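Local structure of proximal thread matrix protein 1 (Mytilus galloprovincialis, 4CN9) at residues G334-R346 / T369-S383. The protein is a collagen-binding matrix protein of the mussel byssus that carries zinc and probably binds collagen through its von Willebrand factor A domains. Residues are numbered along the deposited sequence; the frame is centred on the assembly and turned at random.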
# COMPACT_ATOMS: atom_id res chain seq x y z
N GLY A 334 20.10 -20.17 17.42
CA GLY A 334 20.37 -19.01 16.58
C GLY A 334 19.95 -19.24 15.14
O GLY A 334 20.78 -19.38 14.25
N GLN A 335 18.64 -19.32 14.94
CA GLN A 335 18.03 -19.35 13.62
C GLN A 335 16.90 -18.34 13.68
O GLN A 335 16.46 -17.95 14.76
CB GLN A 335 17.46 -20.73 13.30
CG GLN A 335 18.48 -21.77 12.92
CD GLN A 335 17.83 -23.11 12.65
OE1 GLN A 335 16.83 -23.20 11.93
NE2 GLN A 335 18.38 -24.16 13.25
N THR A 336 16.41 -17.92 12.51
CA THR A 336 15.30 -16.99 12.42
C THR A 336 14.29 -17.46 11.35
O THR A 336 14.45 -17.20 10.17
CB THR A 336 15.77 -15.53 12.09
OG1 THR A 336 16.86 -15.57 11.18
CG2 THR A 336 16.22 -14.81 13.35
N ALA A 337 13.25 -18.13 11.80
CA ALA A 337 12.23 -18.66 10.90
C ALA A 337 11.13 -17.62 10.66
O ALA A 337 10.02 -17.75 11.20
CB ALA A 337 11.65 -19.93 11.47
N ILE A 338 11.45 -16.61 9.86
CA ILE A 338 10.51 -15.53 9.53
C ILE A 338 9.27 -16.13 8.88
O ILE A 338 8.15 -15.74 9.20
CB ILE A 338 11.16 -14.52 8.56
CG1 ILE A 338 12.38 -13.87 9.21
CG2 ILE A 338 10.20 -13.43 8.15
CD1 ILE A 338 13.26 -13.14 8.22
N GLY A 339 9.48 -17.09 7.97
CA GLY A 339 8.37 -17.75 7.32
C GLY A 339 7.40 -18.44 8.27
O GLY A 339 6.17 -18.35 8.13
N ASP A 340 7.95 -19.16 9.24
CA ASP A 340 7.13 -19.87 10.23
C ASP A 340 6.34 -18.88 11.09
O ASP A 340 5.16 -19.12 11.41
CB ASP A 340 8.02 -20.72 11.12
CG ASP A 340 8.53 -21.96 10.42
OD1 ASP A 340 9.25 -21.84 9.40
OD2 ASP A 340 8.20 -23.07 10.90
N GLY A 341 6.98 -17.78 11.47
CA GLY A 341 6.31 -16.72 12.23
C GLY A 341 5.07 -16.19 11.52
O GLY A 341 4.01 -16.04 12.13
N LEU A 342 5.21 -15.91 10.24
CA LEU A 342 4.10 -15.42 9.43
C LEU A 342 3.01 -16.49 9.25
O LEU A 342 1.81 -16.17 9.36
CB LEU A 342 4.61 -14.95 8.07
CG LEU A 342 5.45 -13.67 8.08
CD1 LEU A 342 6.10 -13.45 6.74
CD2 LEU A 342 4.60 -12.44 8.47
N GLU A 343 3.41 -17.73 8.98
CA GLU A 343 2.46 -18.85 8.90
C GLU A 343 1.65 -18.99 10.20
O GLU A 343 0.43 -19.15 10.19
CB GLU A 343 3.18 -20.18 8.61
CG GLU A 343 2.25 -21.40 8.59
CD GLU A 343 2.92 -22.71 9.07
OE1 GLU A 343 3.84 -22.69 9.93
OE2 GLU A 343 2.51 -23.78 8.59
N ASN A 344 2.35 -18.94 11.33
CA ASN A 344 1.71 -19.05 12.62
C ASN A 344 0.68 -17.92 12.84
O ASN A 344 -0.43 -18.17 13.31
CB ASN A 344 2.77 -19.07 13.73
CG ASN A 344 2.20 -19.45 15.08
OD1 ASN A 344 1.46 -18.68 15.70
ND2 ASN A 344 2.58 -20.63 15.56
N ALA A 345 1.03 -16.70 12.46
CA ALA A 345 0.10 -15.59 12.61
C ALA A 345 -1.13 -15.89 11.75
O ALA A 345 -2.26 -15.68 12.18
CB ALA A 345 0.74 -14.29 12.17
N ARG A 346 -0.89 -16.42 10.56
CA ARG A 346 -1.98 -16.68 9.62
C ARG A 346 -2.92 -17.79 10.10
O ARG A 346 -4.15 -17.66 10.01
CB ARG A 346 -1.42 -17.02 8.25
CG ARG A 346 -2.50 -17.26 7.18
CD ARG A 346 -1.89 -17.42 5.80
NE ARG A 346 -1.01 -18.58 5.70
CZ ARG A 346 -1.42 -19.81 5.39
NH1 ARG A 346 -2.70 -20.06 5.15
NH2 ARG A 346 -0.53 -20.80 5.33
N THR A 369 13.02 -8.60 12.73
CA THR A 369 14.04 -9.65 12.63
C THR A 369 15.47 -9.10 12.60
O THR A 369 15.72 -8.00 12.09
CB THR A 369 13.84 -10.52 11.38
OG1 THR A 369 14.70 -11.67 11.45
CG2 THR A 369 14.13 -9.73 10.11
N ASP A 370 16.38 -9.89 13.14
CA ASP A 370 17.81 -9.62 13.09
C ASP A 370 18.56 -10.69 12.28
O ASP A 370 19.78 -10.74 12.30
CB ASP A 370 18.39 -9.49 14.52
CG ASP A 370 18.94 -10.83 15.09
OD1 ASP A 370 18.39 -11.93 14.82
OD2 ASP A 370 19.95 -10.76 15.84
N GLY A 371 17.83 -11.54 11.56
CA GLY A 371 18.45 -12.57 10.75
C GLY A 371 17.73 -12.87 9.45
O GLY A 371 16.62 -12.40 9.22
N GLN A 372 18.35 -13.69 8.60
CA GLN A 372 17.71 -14.08 7.35
C GLN A 372 16.87 -15.34 7.55
O GLN A 372 17.11 -16.11 8.48
CB GLN A 372 18.75 -14.29 6.24
CG GLN A 372 19.49 -15.61 6.30
CD GLN A 372 20.77 -15.53 7.11
OE1 GLN A 372 20.80 -14.92 8.19
NE2 GLN A 372 21.84 -16.16 6.61
N ASN A 373 15.88 -15.55 6.70
CA ASN A 373 15.00 -16.70 6.84
C ASN A 373 15.76 -18.03 6.75
O ASN A 373 16.73 -18.15 5.98
CB ASN A 373 13.90 -16.70 5.77
CG ASN A 373 12.76 -17.65 6.13
OD1 ASN A 373 12.24 -17.63 7.24
ND2 ASN A 373 12.37 -18.50 5.19
N ASN A 374 15.31 -19.02 7.51
CA ASN A 374 15.94 -20.34 7.53
C ASN A 374 15.40 -21.27 6.46
O ASN A 374 15.92 -22.38 6.24
CB ASN A 374 15.86 -21.00 8.92
CG ASN A 374 14.44 -21.36 9.33
OD1 ASN A 374 13.46 -21.07 8.64
ND2 ASN A 374 14.33 -22.03 10.47
N GLY A 375 14.35 -20.81 5.78
CA GLY A 375 13.77 -21.54 4.66
C GLY A 375 12.74 -22.61 5.00
O GLY A 375 12.25 -23.30 4.10
N HIS A 376 12.38 -22.75 6.28
CA HIS A 376 11.40 -23.79 6.61
C HIS A 376 10.03 -23.49 5.98
O HIS A 376 9.35 -24.39 5.49
CB HIS A 376 11.28 -23.98 8.12
CG HIS A 376 10.29 -25.05 8.48
ND1 HIS A 376 10.50 -26.39 8.19
CD2 HIS A 376 9.08 -24.98 9.08
CE1 HIS A 376 9.46 -27.09 8.60
NE2 HIS A 376 8.59 -26.26 9.14
N LYS A 377 9.66 -22.21 5.96
CA LYS A 377 8.51 -21.72 5.22
C LYS A 377 8.93 -20.51 4.40
O LYS A 377 9.91 -19.85 4.72
CB LYS A 377 7.38 -21.32 6.18
CG LYS A 377 6.74 -22.47 6.94
CD LYS A 377 5.82 -23.30 6.05
CE LYS A 377 5.32 -24.52 6.81
NZ LYS A 377 4.58 -25.44 5.94
N SER A 378 8.19 -20.20 3.34
CA SER A 378 8.55 -19.11 2.45
C SER A 378 7.93 -17.79 2.93
O SER A 378 6.70 -17.65 2.99
CB SER A 378 8.06 -19.41 1.04
OG SER A 378 7.98 -18.22 0.31
N PRO A 379 8.77 -16.80 3.26
CA PRO A 379 8.19 -15.52 3.70
C PRO A 379 7.34 -14.87 2.60
O PRO A 379 6.29 -14.27 2.90
CB PRO A 379 9.42 -14.66 4.00
CG PRO A 379 10.54 -15.65 4.22
CD PRO A 379 10.24 -16.81 3.31
N GLU A 380 7.77 -14.99 1.34
CA GLU A 380 7.02 -14.42 0.22
C GLU A 380 5.62 -15.04 0.13
O GLU A 380 4.63 -14.33 0.01
CB GLU A 380 7.77 -14.63 -1.09
CG GLU A 380 6.95 -14.29 -2.35
CD GLU A 380 7.01 -12.82 -2.74
OE1 GLU A 380 7.79 -12.06 -2.11
OE2 GLU A 380 6.28 -12.42 -3.68
N HIS A 381 5.55 -16.36 0.21
CA HIS A 381 4.26 -17.04 0.11
C HIS A 381 3.34 -16.76 1.31
O HIS A 381 2.14 -16.50 1.13
CB HIS A 381 4.47 -18.54 -0.06
CG HIS A 381 3.20 -19.31 -0.23
ND1 HIS A 381 2.76 -20.23 0.70
CD2 HIS A 381 2.27 -19.29 -1.21
CE1 HIS A 381 1.61 -20.74 0.30
NE2 HIS A 381 1.29 -20.19 -0.86
N GLU A 382 3.88 -16.83 2.52
CA GLU A 382 3.05 -16.63 3.72
C GLU A 382 2.56 -15.19 3.81
O GLU A 382 1.43 -14.94 4.23
CB GLU A 382 3.81 -17.02 5.00
CG GLU A 382 4.29 -18.46 5.07
CD GLU A 382 3.17 -19.48 5.03
OE1 GLU A 382 2.02 -19.15 5.41
OE2 GLU A 382 3.44 -20.62 4.62
N SER A 383 3.38 -14.24 3.41
CA SER A 383 2.97 -12.85 3.43
C SER A 383 1.92 -12.60 2.35
O SER A 383 0.98 -11.86 2.57
CB SER A 383 4.16 -11.91 3.23
OG SER A 383 4.87 -12.27 2.06
O HOH W 1 17.79 -18.54 9.98
O HOH W 2 10.78 -20.18 8.04
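Helices 338-349 and 379-388, neighbours in the Rossmann-like fold of the second von Willebrand factor A domain, meet at their N-terminal ends, where the loops leading into them also meet beyond strand 362-369. In this fold, the loops at this end of the sheet form the MIDAS region; T336 and D370 occupy positions expected for MIDAS residues, but the MIDAS zinc seen in the structure is in the first domain, and the D370 carboxylate bonds to S264. Segments 338-346 and 379-383 run almost parallel, 8.5 Å apart at an angle of 15°. G339 makes this possible: K377 O lies where its CB would stand. In the loops, T336 OG1 donates to Q372 O at 2.8 Å, reaching it from above the carbonyl plane. N373 OD1 takes the N-H of G339 along a nearly straight bond of 2.9 Å, while its ND2 donates to K377 O, so both ends of the amide are held. N374 ND2 meets Q335 OE1 at 3.1 Å in the carbonyl plane and also binds D304 O. Farther along, the side chain of E382 fits as a knob among G339, L342, E343 and R346, its CB 3.8 Å from L342 CB. R346, extended through CG and CD and then bent at chi3 (63°), turns its guanidinium edge to the carboxylate in a side-on salt bridge, NE at 3.1 Å and NH2 at 3.0 Å both gripping E382 OE1.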